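PDB 2II1: acetamidase from Bacillus halodurans, which probably hydrolyses carbon-nitrogen bonds in linear amides such as acetamide or formamide, and binds calcium ions. Local coordinates for residues L128-P140 against H152-G164; A176-G188 against C195-V207. All coordinates share one frame; numbering follows the deposited sequence. Where two conformers were deposited one is given.

Contacts 1 and 2 follow one another along the chain, the first closing before the second opens, and their centres lie 7 Å apart near the middle of the subunit. Strands 131-136 and 176-184 are antiparallel neighbours in one mixed sheet, which joins the two contacts through backbone pairs such as G133 N to D182 O (2.8 Å). Contact 1 supplies N155 and D157 to one calcium ion, contact 2 supplies H184 and E198 to the other, and D182 of contact 2 reaches both. Two waters also belong to both contacts, so the paired metal site is assembled where they meet, consistent with a metal-dependent amidase centre.

Contact 1 of 2, residues L128-P140 against H152-G164; sequences LQPMIGVIGTAPP and HGGNLDTKDIKPG. With CA (calcium ion), chain E.
V134, I135 and G136 run antiparallel to N155, G154 and G153, with I135 and G154 as the hydrogen-bonded pair. G154 N gives its proton to I135 O at 2.8 Å, and I135 N returns a longer bond to G154 O; T137 N to H152 O extends the ladder. Where the ladder stops, G133 O receives D157 N on a lone pair in its carbonyl plane, together with a weaker bond from L156 N. Farther on, I132 N meets I161 O almost head-on (C=O...N angle 165°), and water 1 bridges I132 O, G133 O and T158 N.

Over this backbone, I161 lays CG2 against I132 CB and CD1 against I135 CG2 (4.0 Å), crossing the I132 side chain at about a right angle. Selenomethionine M131 bends at chi3 (-61°), which brings its methyl CE 3.5 Å from T158 O while SE rests on K159. P139 CG covers one face of the H152 ring, near the rim. On the metal side, V134 CG2 abuts N155 OD1, which binds calcium at 2.3 Å, and D157 grips the same ion with both carboxylate oxygens. N155 ND2 and D157 OD2 are held in turn by G147 and N278, and D182 completes the protein ligands. A short antiparallel ladder thus leads into a loop whose N155 and D157 bind one ion of a two-calcium site.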
loop_
_atom_site.group_PDB
_atom_site.type_symbol
_atom_site.label_atom_id
_atom_site.label_comp_id
_atom_site.label_asym_id
_atom_site.label_seq_id
_atom_site.Cartn_x
_atom_site.Cartn_y
_atom_site.Cartn_z
ATOM N N LEU A 128 7.311 -5.729 -18.634
ATOM C CA LEU A 128 7.749 -7.022 -18.101
ATOM C C LEU A 128 8.437 -6.764 -16.752
ATOM O O LEU A 128 9.467 -6.083 -16.709
ATOM C CB LEU A 128 8.723 -7.699 -19.078
ATOM C CG LEU A 128 9.257 -9.078 -18.674
ATOM C CD1 LEU A 128 8.149 -10.089 -18.457
ATOM C CD2 LEU A 128 10.186 -9.556 -19.750
ATOM N N GLN A 129 7.827 -7.260 -15.666
ATOM C CA GLN A 129 8.355 -7.113 -14.292
ATOM C C GLN A 129 8.320 -8.462 -13.570
ATOM O O GLN A 129 7.378 -8.774 -12.802
ATOM C CB GLN A 129 7.592 -6.019 -13.539
ATOM C CG GLN A 129 7.959 -4.662 -14.091
ATOM C CD GLN A 129 7.148 -3.542 -13.523
ATOM O OE1 GLN A 129 5.997 -3.720 -13.124
ATOM N NE2 GLN A 129 7.742 -2.363 -13.493
ATOM N N PRO A 130 9.331 -9.300 -13.861
ATOM C CA PRO A 130 9.344 -10.649 -13.321
ATOM C C PRO A 130 9.507 -10.638 -11.823
ATOM O O PRO A 130 10.336 -9.899 -11.307
ATOM C CB PRO A 130 10.548 -11.306 -14.006
ATOM C CG PRO A 130 11.394 -10.188 -14.520
ATOM C CD PRO A 130 10.482 -9.041 -14.761
HETATM N N MSE A 131 8.711 -11.447 -11.147
HETATM C CA MSE A 131 8.763 -11.576 -9.701
HETATM C C MSE A 131 8.471 -13.023 -9.302
HETATM O O MSE A 131 7.945 -13.799 -10.096
HETATM C CB MSE A 131 7.753 -10.632 -9.066
HETATM C CG MSE A 131 6.375 -10.731 -9.708
HETATM SE SE MSE A 131 4.853 -10.242 -8.561
HETATM C CE MSE A 131 4.982 -11.609 -7.020
ATOM N N ILE A 132 8.819 -13.382 -8.067
ATOM C CA ILE A 132 8.497 -14.679 -7.501
ATOM C C ILE A 132 7.325 -14.587 -6.490
ATOM O O ILE A 132 7.424 -13.889 -5.466
ATOM C CB ILE A 132 9.712 -15.258 -6.712
ATOM C CG1 ILE A 132 10.968 -15.314 -7.550
ATOM C CG2 ILE A 132 9.421 -16.659 -6.226
ATOM C CD1 ILE A 132 12.214 -15.443 -6.692
ATOM N N GLY A 133 6.267 -15.353 -6.730
ATOM C CA GLY A 133 5.083 -15.295 -5.879
ATOM C C GLY A 133 5.132 -16.190 -4.645
ATOM O O GLY A 133 4.612 -15.829 -3.585
ATOM N N VAL A 134 5.697 -17.372 -4.806
ATOM C CA VAL A 134 5.777 -18.390 -3.766
ATOM C C VAL A 134 7.244 -18.658 -3.524
ATOM O O VAL A 134 7.943 -19.153 -4.407
ATOM C CB VAL A 134 5.071 -19.711 -4.164
ATOM C CG1 VAL A 134 5.478 -20.844 -3.231
ATOM C CG2 VAL A 134 3.572 -19.529 -4.167
ATOM N N ILE A 135 7.709 -18.259 -2.345
ATOM C CA ILE A 135 9.039 -18.594 -1.877
ATOM C C ILE A 135 8.946 -18.878 -0.373
ATOM O O ILE A 135 8.404 -18.076 0.361
ATOM C CB ILE A 135 10.041 -17.450 -2.181
ATOM C CG1 ILE A 135 11.487 -17.928 -1.930
ATOM C CG2 ILE A 135 9.699 -16.201 -1.388
ATOM C CD1 ILE A 135 12.537 -16.998 -2.451
ATOM N N GLY A 136 9.472 -20.017 0.088
ATOM C CA GLY A 136 9.346 -20.369 1.488
ATOM C C GLY A 136 10.241 -21.495 1.941
ATOM O O GLY A 136 10.801 -22.237 1.113
ATOM N N THR A 137 10.406 -21.573 3.261
ATOM C CA THR A 137 11.093 -22.681 3.937
ATOM C C THR A 137 10.040 -23.540 4.669
ATOM O O THR A 137 8.859 -23.172 4.733
ATOM C CB THR A 137 12.167 -22.133 4.913
ATOM O OG1 THR A 137 11.562 -21.276 5.892
ATOM C CG2 THR A 137 13.248 -21.349 4.135
ATOM N N ALA A 138 10.464 -24.691 5.190
ATOM C CA ALA A 138 9.553 -25.606 5.867
ATOM C C ALA A 138 9.184 -25.100 7.264
ATOM O O ALA A 138 10.078 -24.740 8.058
ATOM C CB ALA A 138 10.178 -27.018 5.975
ATOM N N PRO A 139 7.872 -25.119 7.600
ATOM C CA PRO A 139 7.463 -24.708 8.952
ATOM C C PRO A 139 7.866 -25.792 9.942
ATOM O O PRO A 139 8.010 -26.941 9.531
ATOM C CB PRO A 139 5.931 -24.560 8.851
ATOM C CG PRO A 139 5.556 -24.866 7.423
ATOM C CD PRO A 139 6.723 -25.543 6.776
ATOM N N PRO A 140 8.072 -25.438 11.231
ATOM C CA PRO A 140 8.482 -26.474 12.176
ATOM C C PRO A 140 7.355 -27.444 12.515
ATOM O O PRO A 140 7.622 -28.607 12.862
ATOM C CB PRO A 140 8.926 -25.680 13.423
ATOM C CG PRO A 140 8.247 -24.392 13.336
ATOM C CD PRO A 140 7.949 -24.120 11.879
ATOM N N HIS A 152 7.058 -18.616 7.465
ATOM C CA HIS A 152 8.007 -19.353 6.612
ATOM C C HIS A 152 8.089 -18.818 5.186
ATOM O O HIS A 152 8.944 -19.252 4.400
ATOM C CB HIS A 152 7.578 -20.841 6.523
ATOM C CG HIS A 152 6.269 -21.047 5.813
ATOM N ND1 HIS A 152 5.076 -20.590 6.326
ATOM C CD2 HIS A 152 5.967 -21.619 4.622
ATOM C CE1 HIS A 152 4.097 -20.858 5.476
ATOM N NE2 HIS A 152 4.609 -21.479 4.432
ATOM N N GLY A 153 7.185 -17.903 4.840
ATOM C CA GLY A 153 7.039 -17.392 3.463
ATOM C C GLY A 153 5.803 -18.021 2.836
ATOM O O GLY A 153 4.692 -17.867 3.352
ATOM N N GLY A 154 6.005 -18.750 1.744
ATOM C CA GLY A 154 4.911 -19.311 0.973
ATOM C C GLY A 154 4.313 -18.299 -0.002
ATOM O O GLY A 154 5.050 -17.499 -0.588
ATOM N N ASN A 155 2.983 -18.296 -0.116
ATOM C CA ASN A 155 2.249 -17.522 -1.123
ATOM C C ASN A 155 2.136 -16.027 -0.751
ATOM O O ASN A 155 1.071 -15.529 -0.359
ATOM C CB ASN A 155 0.890 -18.155 -1.336
ATOM C CG ASN A 155 0.277 -17.791 -2.649
ATOM O OD1 ASN A 155 0.915 -17.175 -3.526
ATOM N ND2 ASN A 155 -0.984 -18.142 -2.798
ATOM N N LEU A 156 3.280 -15.344 -0.846
ATOM C CA LEU A 156 3.431 -13.952 -0.374
ATOM C C LEU A 156 2.929 -12.949 -1.405
ATOM O O LEU A 156 2.545 -11.834 -1.041
ATOM C CB LEU A 156 4.923 -13.646 -0.057
ATOM C CG LEU A 156 5.579 -14.331 1.154
ATOM C CD1 LEU A 156 7.059 -14.027 1.326
ATOM C CD2 LEU A 156 4.866 -13.977 2.460
ATOM N N ASP A 157 2.964 -13.345 -2.688
ATOM C CA ASP A 157 2.660 -12.452 -3.804
ATOM C C ASP A 157 3.092 -10.999 -3.572
ATOM O O ASP A 157 2.284 -10.065 -3.605
ATOM C CB ASP A 157 1.187 -12.593 -4.214
ATOM C CG ASP A 157 0.881 -13.968 -4.774
ATOM O OD1 ASP A 157 1.790 -14.581 -5.382
ATOM O OD2 ASP A 157 -0.258 -14.444 -4.622
ATOM N N THR A 158 4.402 -10.837 -3.371
ATOM C CA THR A 158 5.032 -9.553 -3.073
ATOM C C THR A 158 5.873 -9.176 -4.278
ATOM O O THR A 158 6.829 -9.885 -4.643
ATOM C CB THR A 158 5.855 -9.667 -1.737
ATOM O OG1 THR A 158 4.943 -9.872 -0.657
ATOM C CG2 THR A 158 6.698 -8.440 -1.430
ATOM N N LYS A 159 5.510 -8.063 -4.915
ATOM C CA LYS A 159 6.110 -7.660 -6.180
ATOM C C LYS A 159 7.543 -7.159 -6.046
ATOM O O LYS A 159 8.271 -7.054 -7.041
ATOM C CB LYS A 159 5.214 -6.636 -6.931
ATOM C CG LYS A 159 5.325 -5.177 -6.473
ATOM C CD LYS A 159 4.469 -4.250 -7.323
ATOM C CE LYS A 159 4.589 -2.821 -6.823
ATOM N NZ LYS A 159 3.854 -1.809 -7.637
ATOM N N ASP A 160 7.960 -6.862 -4.824
ATOM C CA ASP A 160 9.347 -6.456 -4.578
ATOM C C ASP A 160 10.297 -7.656 -4.531
ATOM O O ASP A 160 11.524 -7.487 -4.517
ATOM C CB ASP A 160 9.438 -5.624 -3.293
ATOM C CG ASP A 160 8.851 -4.227 -3.470
ATOM O OD1 ASP A 160 9.248 -3.550 -4.429
ATOM O OD2 ASP A 160 7.992 -3.800 -2.668
ATOM N N ILE A 161 9.741 -8.861 -4.544
ATOM C CA ILE A 161 10.554 -10.086 -4.676
ATOM C C ILE A 161 10.860 -10.315 -6.150
ATOM O O ILE A 161 10.163 -11.058 -6.847
ATOM C CB ILE A 161 9.887 -11.303 -4.006
ATOM C CG1 ILE A 161 9.597 -11.008 -2.536
ATOM C CG2 ILE A 161 10.791 -12.560 -4.080
ATOM C CD1 ILE A 161 9.089 -12.229 -1.753
ATOM N N LYS A 162 11.917 -9.641 -6.591
ATOM C CA LYS A 162 12.224 -9.430 -8.002
ATOM C C LYS A 162 13.721 -9.389 -8.143
ATOM O O LYS A 162 14.422 -9.422 -7.158
ATOM C CB LYS A 162 11.603 -8.132 -8.528
ATOM C CG LYS A 162 12.160 -6.876 -7.953
ATOM C CD LYS A 162 11.210 -5.719 -8.215
ATOM C CE LYS A 162 11.782 -4.411 -7.696
ATOM N NZ LYS A 162 13.198 -4.177 -8.097
ATOM N N PRO A 163 14.224 -9.330 -9.378
ATOM C CA PRO A 163 15.666 -9.369 -9.509
ATOM C C PRO A 163 16.337 -8.211 -8.782
ATOM O O PRO A 163 15.841 -7.057 -8.827
ATOM C CB PRO A 163 15.883 -9.302 -11.029
ATOM C CG PRO A 163 14.647 -9.765 -11.609
ATOM C CD PRO A 163 13.570 -9.225 -10.691
ATOM N N GLY A 164 17.440 -8.527 -8.097
ATOM C CA GLY A 164 18.237 -7.526 -7.350
ATOM C C GLY A 164 17.782 -7.328 -5.900
ATOM O O GLY A 164 18.397 -6.563 -5.137
HETATM CA CA CA E . 0.330 -16.527 -5.699
HETATM O O HOH W 1 6.058 -13.148 -3.300
HETATM O O HOH W 2 -1.925 -16.679 -5.083
HETATM O O HOH W 3 -0.578 -15.857 -7.880
#

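Contact 2 of 2, residues A176-G188 against C195-V207; sequences ALLALGDLHAAMG and CGVEIAGTVTLKV. With CA (calcium ion), chain F; CA (calcium ion), chain E.
L180 begins the side-chain packing, its CD2 meeting L205 CD2 tip to tip at 3.6 Å while CD1 leans on V203 CG2. Here strand 176-184 crosses strand 201-207 at 110°, their axes 8.5 Å apart at the closest, as layers packed face to face. At D182 the carboxylate spans the metals, OD1 on the chain F calcium (2.1 Å) and OD2 on the chain E calcium. Its plane is nearly coplanar with that of E198, whose two oxygens both clasp the chain F ion.

L183 sends CD1 over G201 CA, which has no side chain to obstruct it, and CD2 against V203 CG2; water 4 links its N to I199 O. H184 reaches the same calcium as E198 through NE2 (2.1 Å). Its ring stands almost perpendicular (89°) to the E198 carboxylate, with OE1 at its edge. G196 CA lies over the centre of one ring face in a CH-pi contact, D182 O lies over the opposite face toward the rim, and G196 N bonds to E198 OE2, steadying that ligand. A185 N then binds V197 O (3.0 Å), and A186 O takes V197 N almost straight, the N-H...O angle being 172°. Beyond them, M187 CG touches G196 CA. With N155 and D157 on the chain E ion, D182, H184 and E198 form a carboxylate-bridged dinuclear centre, water 3 also shared, where strand 176-184 ends between strands 131-136 and 198-199.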
loop_
_atom_site.group_PDB
_atom_site.type_symbol
_atom_site.label_atom_id
_atom_site.label_comp_id
_atom_site.label_asym_id
_atom_site.label_seq_id
_atom_site.Cartn_x
_atom_site.Cartn_y
_atom_site.Cartn_z
ATOM N N ALA A 176 16.818 -25.962 6.272
ATOM C CA ALA A 176 15.830 -24.943 5.775
ATOM C C ALA A 176 14.708 -25.530 4.915
ATOM O O ALA A 176 13.535 -25.362 5.242
ATOM C CB ALA A 176 16.531 -23.808 5.024
ATOM N N LEU A 177 15.104 -26.183 3.819
ATOM C CA LEU A 177 14.204 -26.772 2.809
ATOM C C LEU A 177 13.430 -25.699 2.063
ATOM O O LEU A 177 12.231 -25.492 2.295
ATOM C CB LEU A 177 13.261 -27.815 3.395
ATOM C CG LEU A 177 13.951 -28.958 4.153
ATOM C CD1 LEU A 177 12.884 -29.802 4.772
ATOM C CD2 LEU A 177 14.858 -29.782 3.276
ATOM N N LEU A 178 14.156 -25.045 1.157
ATOM C CA LEU A 178 13.688 -23.911 0.353
ATOM C C LEU A 178 13.015 -24.423 -0.930
ATOM O O LEU A 178 13.496 -25.339 -1.549
ATOM C CB LEU A 178 14.868 -22.990 -0.036
ATOM C CG LEU A 178 14.605 -21.715 -0.832
ATOM C CD1 LEU A 178 13.624 -20.759 -0.139
ATOM C CD2 LEU A 178 15.911 -20.969 -1.143
ATOM N N ALA A 179 11.895 -23.814 -1.287
ATOM C CA ALA A 179 11.116 -24.188 -2.466
ATOM C C ALA A 179 10.568 -22.875 -3.034
ATOM O O ALA A 179 10.324 -21.937 -2.282
ATOM C CB ALA A 179 9.951 -25.143 -2.064
ATOM N N LEU A 180 10.424 -22.778 -4.346
ATOM C CA LEU A 180 9.890 -21.554 -4.920
ATOM C C LEU A 180 9.172 -21.818 -6.213
ATOM O O LEU A 180 9.344 -22.861 -6.832
ATOM C CB LEU A 180 10.957 -20.468 -5.082
ATOM C CG LEU A 180 11.989 -20.577 -6.201
ATOM C CD1 LEU A 180 11.367 -20.327 -7.590
ATOM C CD2 LEU A 180 13.107 -19.617 -5.904
ATOM N N GLY A 181 8.343 -20.863 -6.595
ATOM C CA GLY A 181 7.431 -21.067 -7.692
ATOM C C GLY A 181 6.627 -19.827 -7.980
ATOM O O GLY A 181 6.931 -18.735 -7.491
ATOM N N ASP A 182 5.599 -20.011 -8.791
ATOM C CA ASP A 182 4.590 -18.993 -9.000
ATOM C C ASP A 182 5.170 -17.675 -9.449
ATOM O O ASP A 182 4.945 -16.636 -8.802
ATOM C CB ASP A 182 3.784 -18.797 -7.718
ATOM C CG ASP A 182 2.605 -17.890 -7.906
ATOM O OD1 ASP A 182 1.951 -18.002 -8.957
ATOM O OD2 ASP A 182 2.304 -17.056 -7.014
ATOM N N LEU A 183 5.869 -17.715 -10.580
ATOM C CA LEU A 183 6.456 -16.536 -11.190
ATOM C C LEU A 183 5.370 -15.741 -11.914
ATOM O O LEU A 183 4.394 -16.330 -12.382
ATOM C CB LEU A 183 7.551 -16.939 -12.177
ATOM C CG LEU A 183 8.710 -17.806 -11.686
ATOM C CD1 LEU A 183 9.787 -17.909 -12.785
ATOM C CD2 LEU A 183 9.315 -17.266 -10.390
ATOM N N HIS A 184 5.541 -14.411 -11.971
ATOM C CA HIS A 184 4.646 -13.516 -12.708
ATOM C C HIS A 184 5.463 -12.618 -13.589
ATOM O O HIS A 184 6.576 -12.231 -13.243
ATOM C CB HIS A 184 3.796 -12.632 -11.811
ATOM C CG HIS A 184 2.959 -13.400 -10.841
ATOM N ND1 HIS A 184 2.724 -12.971 -9.551
ATOM C CD2 HIS A 184 2.325 -14.589 -10.962
ATOM C CE1 HIS A 184 1.962 -13.854 -8.928
ATOM N NE2 HIS A 184 1.717 -14.852 -9.758
ATOM N N ALA A 185 4.869 -12.291 -14.726
ATOM C CA ALA A 185 5.450 -11.398 -15.698
ATOM C C ALA A 185 5.035 -9.955 -15.354
ATOM O O ALA A 185 5.690 -8.979 -15.749
ATOM C CB ALA A 185 4.975 -11.819 -17.086
ATOM N N ALA A 186 3.946 -9.829 -14.596
ATOM C CA ALA A 186 3.477 -8.560 -14.118
ATOM C C ALA A 186 2.467 -8.809 -13.034
ATOM O O ALA A 186 1.774 -9.835 -13.058
ATOM C CB ALA A 186 2.836 -7.778 -15.246
HETATM N N MSE A 187 2.376 -7.861 -12.096
HETATM C CA MSE A 187 1.411 -7.916 -10.986
HETATM C C MSE A 187 1.537 -6.621 -10.191
HETATM O O MSE A 187 2.636 -6.136 -9.944
HETATM C CB MSE A 187 1.706 -9.078 -10.038
HETATM C CG MSE A 187 0.527 -9.469 -9.147
HETATM SE SE MSE A 187 1.139 -10.309 -7.503
HETATM C CE MSE A 187 1.698 -8.741 -6.456
ATOM N N GLY A 188 0.398 -6.083 -9.778
ATOM C CA GLY A 188 0.352 -4.894 -8.940
ATOM C C GLY A 188 0.031 -5.227 -7.499
ATOM O O GLY A 188 -0.516 -6.286 -7.209
ATOM N N CYS A 195 -4.922 -13.271 -9.513
ATOM C CA CYS A 195 -3.688 -13.726 -10.111
ATOM C C CYS A 195 -2.891 -12.555 -10.679
ATOM O O CYS A 195 -3.429 -11.448 -10.868
ATOM C CB CYS A 195 -4.045 -14.727 -11.210
ATOM S SG CYS A 195 -5.082 -14.065 -12.538
ATOM N N GLY A 196 -1.610 -12.801 -10.911
ATOM C CA GLY A 196 -0.780 -11.907 -11.693
ATOM C C GLY A 196 -0.832 -12.436 -13.105
ATOM O O GLY A 196 -1.681 -13.257 -13.434
ATOM N N VAL A 197 0.068 -11.971 -13.962
ATOM C CA VAL A 197 0.203 -12.616 -15.246
ATOM C C VAL A 197 1.017 -13.869 -14.925
ATOM O O VAL A 197 2.204 -13.773 -14.686
ATOM C CB VAL A 197 0.925 -11.729 -16.291
ATOM C CG1 VAL A 197 1.045 -12.464 -17.621
ATOM C CG2 VAL A 197 0.169 -10.410 -16.455
ATOM N N GLU A 198 0.366 -15.021 -14.888
ATOM C CA GLU A 198 0.995 -16.277 -14.428
ATOM C C GLU A 198 1.865 -16.870 -15.531
ATOM O O GLU A 198 1.402 -17.016 -16.670
ATOM C CB GLU A 198 -0.065 -17.291 -14.047
ATOM C CG GLU A 198 -1.094 -16.774 -13.053
ATOM C CD GLU A 198 -0.499 -16.525 -11.683
ATOM O OE1 GLU A 198 0.550 -17.117 -11.334
ATOM O OE2 GLU A 198 -1.062 -15.714 -10.945
ATOM N N ILE A 199 3.097 -17.255 -15.179
ATOM C CA ILE A 199 4.074 -17.726 -16.160
ATOM C C ILE A 199 5.160 -18.647 -15.571
ATOM O O ILE A 199 5.514 -18.522 -14.423
ATOM C CB ILE A 199 4.735 -16.506 -16.861
ATOM C CG1 ILE A 199 5.300 -16.892 -18.234
ATOM C CG2 ILE A 199 5.773 -15.819 -15.952
ATOM C CD1 ILE A 199 5.614 -15.715 -19.088
ATOM N N ALA A 200 5.664 -19.569 -16.384
ATOM C CA ALA A 200 6.792 -20.404 -16.016
ATOM C C ALA A 200 8.104 -19.711 -16.356
ATOM O O ALA A 200 8.170 -18.757 -17.136
ATOM C CB ALA A 200 6.740 -21.725 -16.745
ATOM N N GLY A 201 9.158 -20.231 -15.763
ATOM C CA GLY A 201 10.466 -19.680 -15.957
ATOM C C GLY A 201 11.543 -20.299 -15.101
ATOM O O GLY A 201 11.410 -21.426 -14.608
ATOM N N THR A 202 12.631 -19.541 -14.950
ATOM C CA THR A 202 13.816 -20.001 -14.258
ATOM C C THR A 202 14.354 -18.906 -13.330
ATOM O O THR A 202 14.504 -17.746 -13.726
ATOM C CB THR A 202 14.917 -20.364 -15.275
ATOM O OG1 THR A 202 14.417 -21.347 -16.188
ATOM C CG2 THR A 202 16.148 -20.885 -14.567
ATOM N N VAL A 203 14.630 -19.271 -12.084
ATOM C CA VAL A 203 15.146 -18.306 -11.131
ATOM C C VAL A 203 16.578 -18.696 -10.855
ATOM O O VAL A 203 16.870 -19.885 -10.694
ATOM C CB VAL A 203 14.312 -18.265 -9.823
ATOM C CG1 VAL A 203 15.023 -17.447 -8.768
ATOM C CG2 VAL A 203 12.971 -17.674 -10.087
ATOM N N THR A 204 17.460 -17.693 -10.860
ATOM C CA THR A 204 18.839 -17.849 -10.429
ATOM C C THR A 204 19.000 -17.044 -9.157
ATOM O O THR A 204 18.668 -15.866 -9.112
ATOM C CB THR A 204 19.828 -17.388 -11.527
ATOM O OG1 THR A 204 19.609 -18.175 -12.698
ATOM C CG2 THR A 204 21.294 -17.540 -11.090
ATOM N N LEU A 205 19.483 -17.710 -8.110
ATOM C CA LEU A 205 19.675 -17.080 -6.818
ATOM C C LEU A 205 20.980 -17.541 -6.171
ATOM O O LEU A 205 21.508 -18.601 -6.516
ATOM C CB LEU A 205 18.459 -17.379 -5.925
ATOM C CG LEU A 205 18.038 -18.823 -5.646
ATOM C CD1 LEU A 205 18.843 -19.446 -4.531
ATOM C CD2 LEU A 205 16.600 -18.903 -5.261
ATOM N N LYS A 206 21.494 -16.735 -5.244
ATOM C CA LYS A 206 22.555 -17.156 -4.326
ATOM C C LYS A 206 21.970 -17.315 -2.914
ATOM O O LYS A 206 21.237 -16.417 -2.394
ATOM C CB LYS A 206 23.679 -16.117 -4.339
ATOM C CG LYS A 206 24.901 -16.484 -3.498
ATOM C CD LYS A 206 26.067 -15.508 -3.737
ATOM C CE LYS A 206 27.103 -15.572 -2.584
ATOM N NZ LYS A 206 28.457 -15.090 -3.002
ATOM N N VAL A 207 22.254 -18.453 -2.284
ATOM C CA VAL A 207 21.710 -18.733 -0.968
ATOM C C VAL A 207 22.800 -18.680 0.114
ATOM O O VAL A 207 23.785 -19.442 0.054
ATOM C CB VAL A 207 20.919 -20.077 -0.952
ATOM C CG1 VAL A 207 21.762 -21.230 -1.500
ATOM C CG2 VAL A 207 20.407 -20.377 0.453
HETATM CA CA CA F . 0.505 -16.559 -9.369
HETATM CA CA CA E . 0.330 -16.527 -5.699
HETATM O O HOH W 4 6.497 -20.161 -12.373
HETATM O O HOH W 5 2.798 -18.714 -12.195
HETATM O O HOH W 2 -1.925 -16.679 -5.083
HETATM O O HOH W 3 -0.578 -15.857 -7.880
#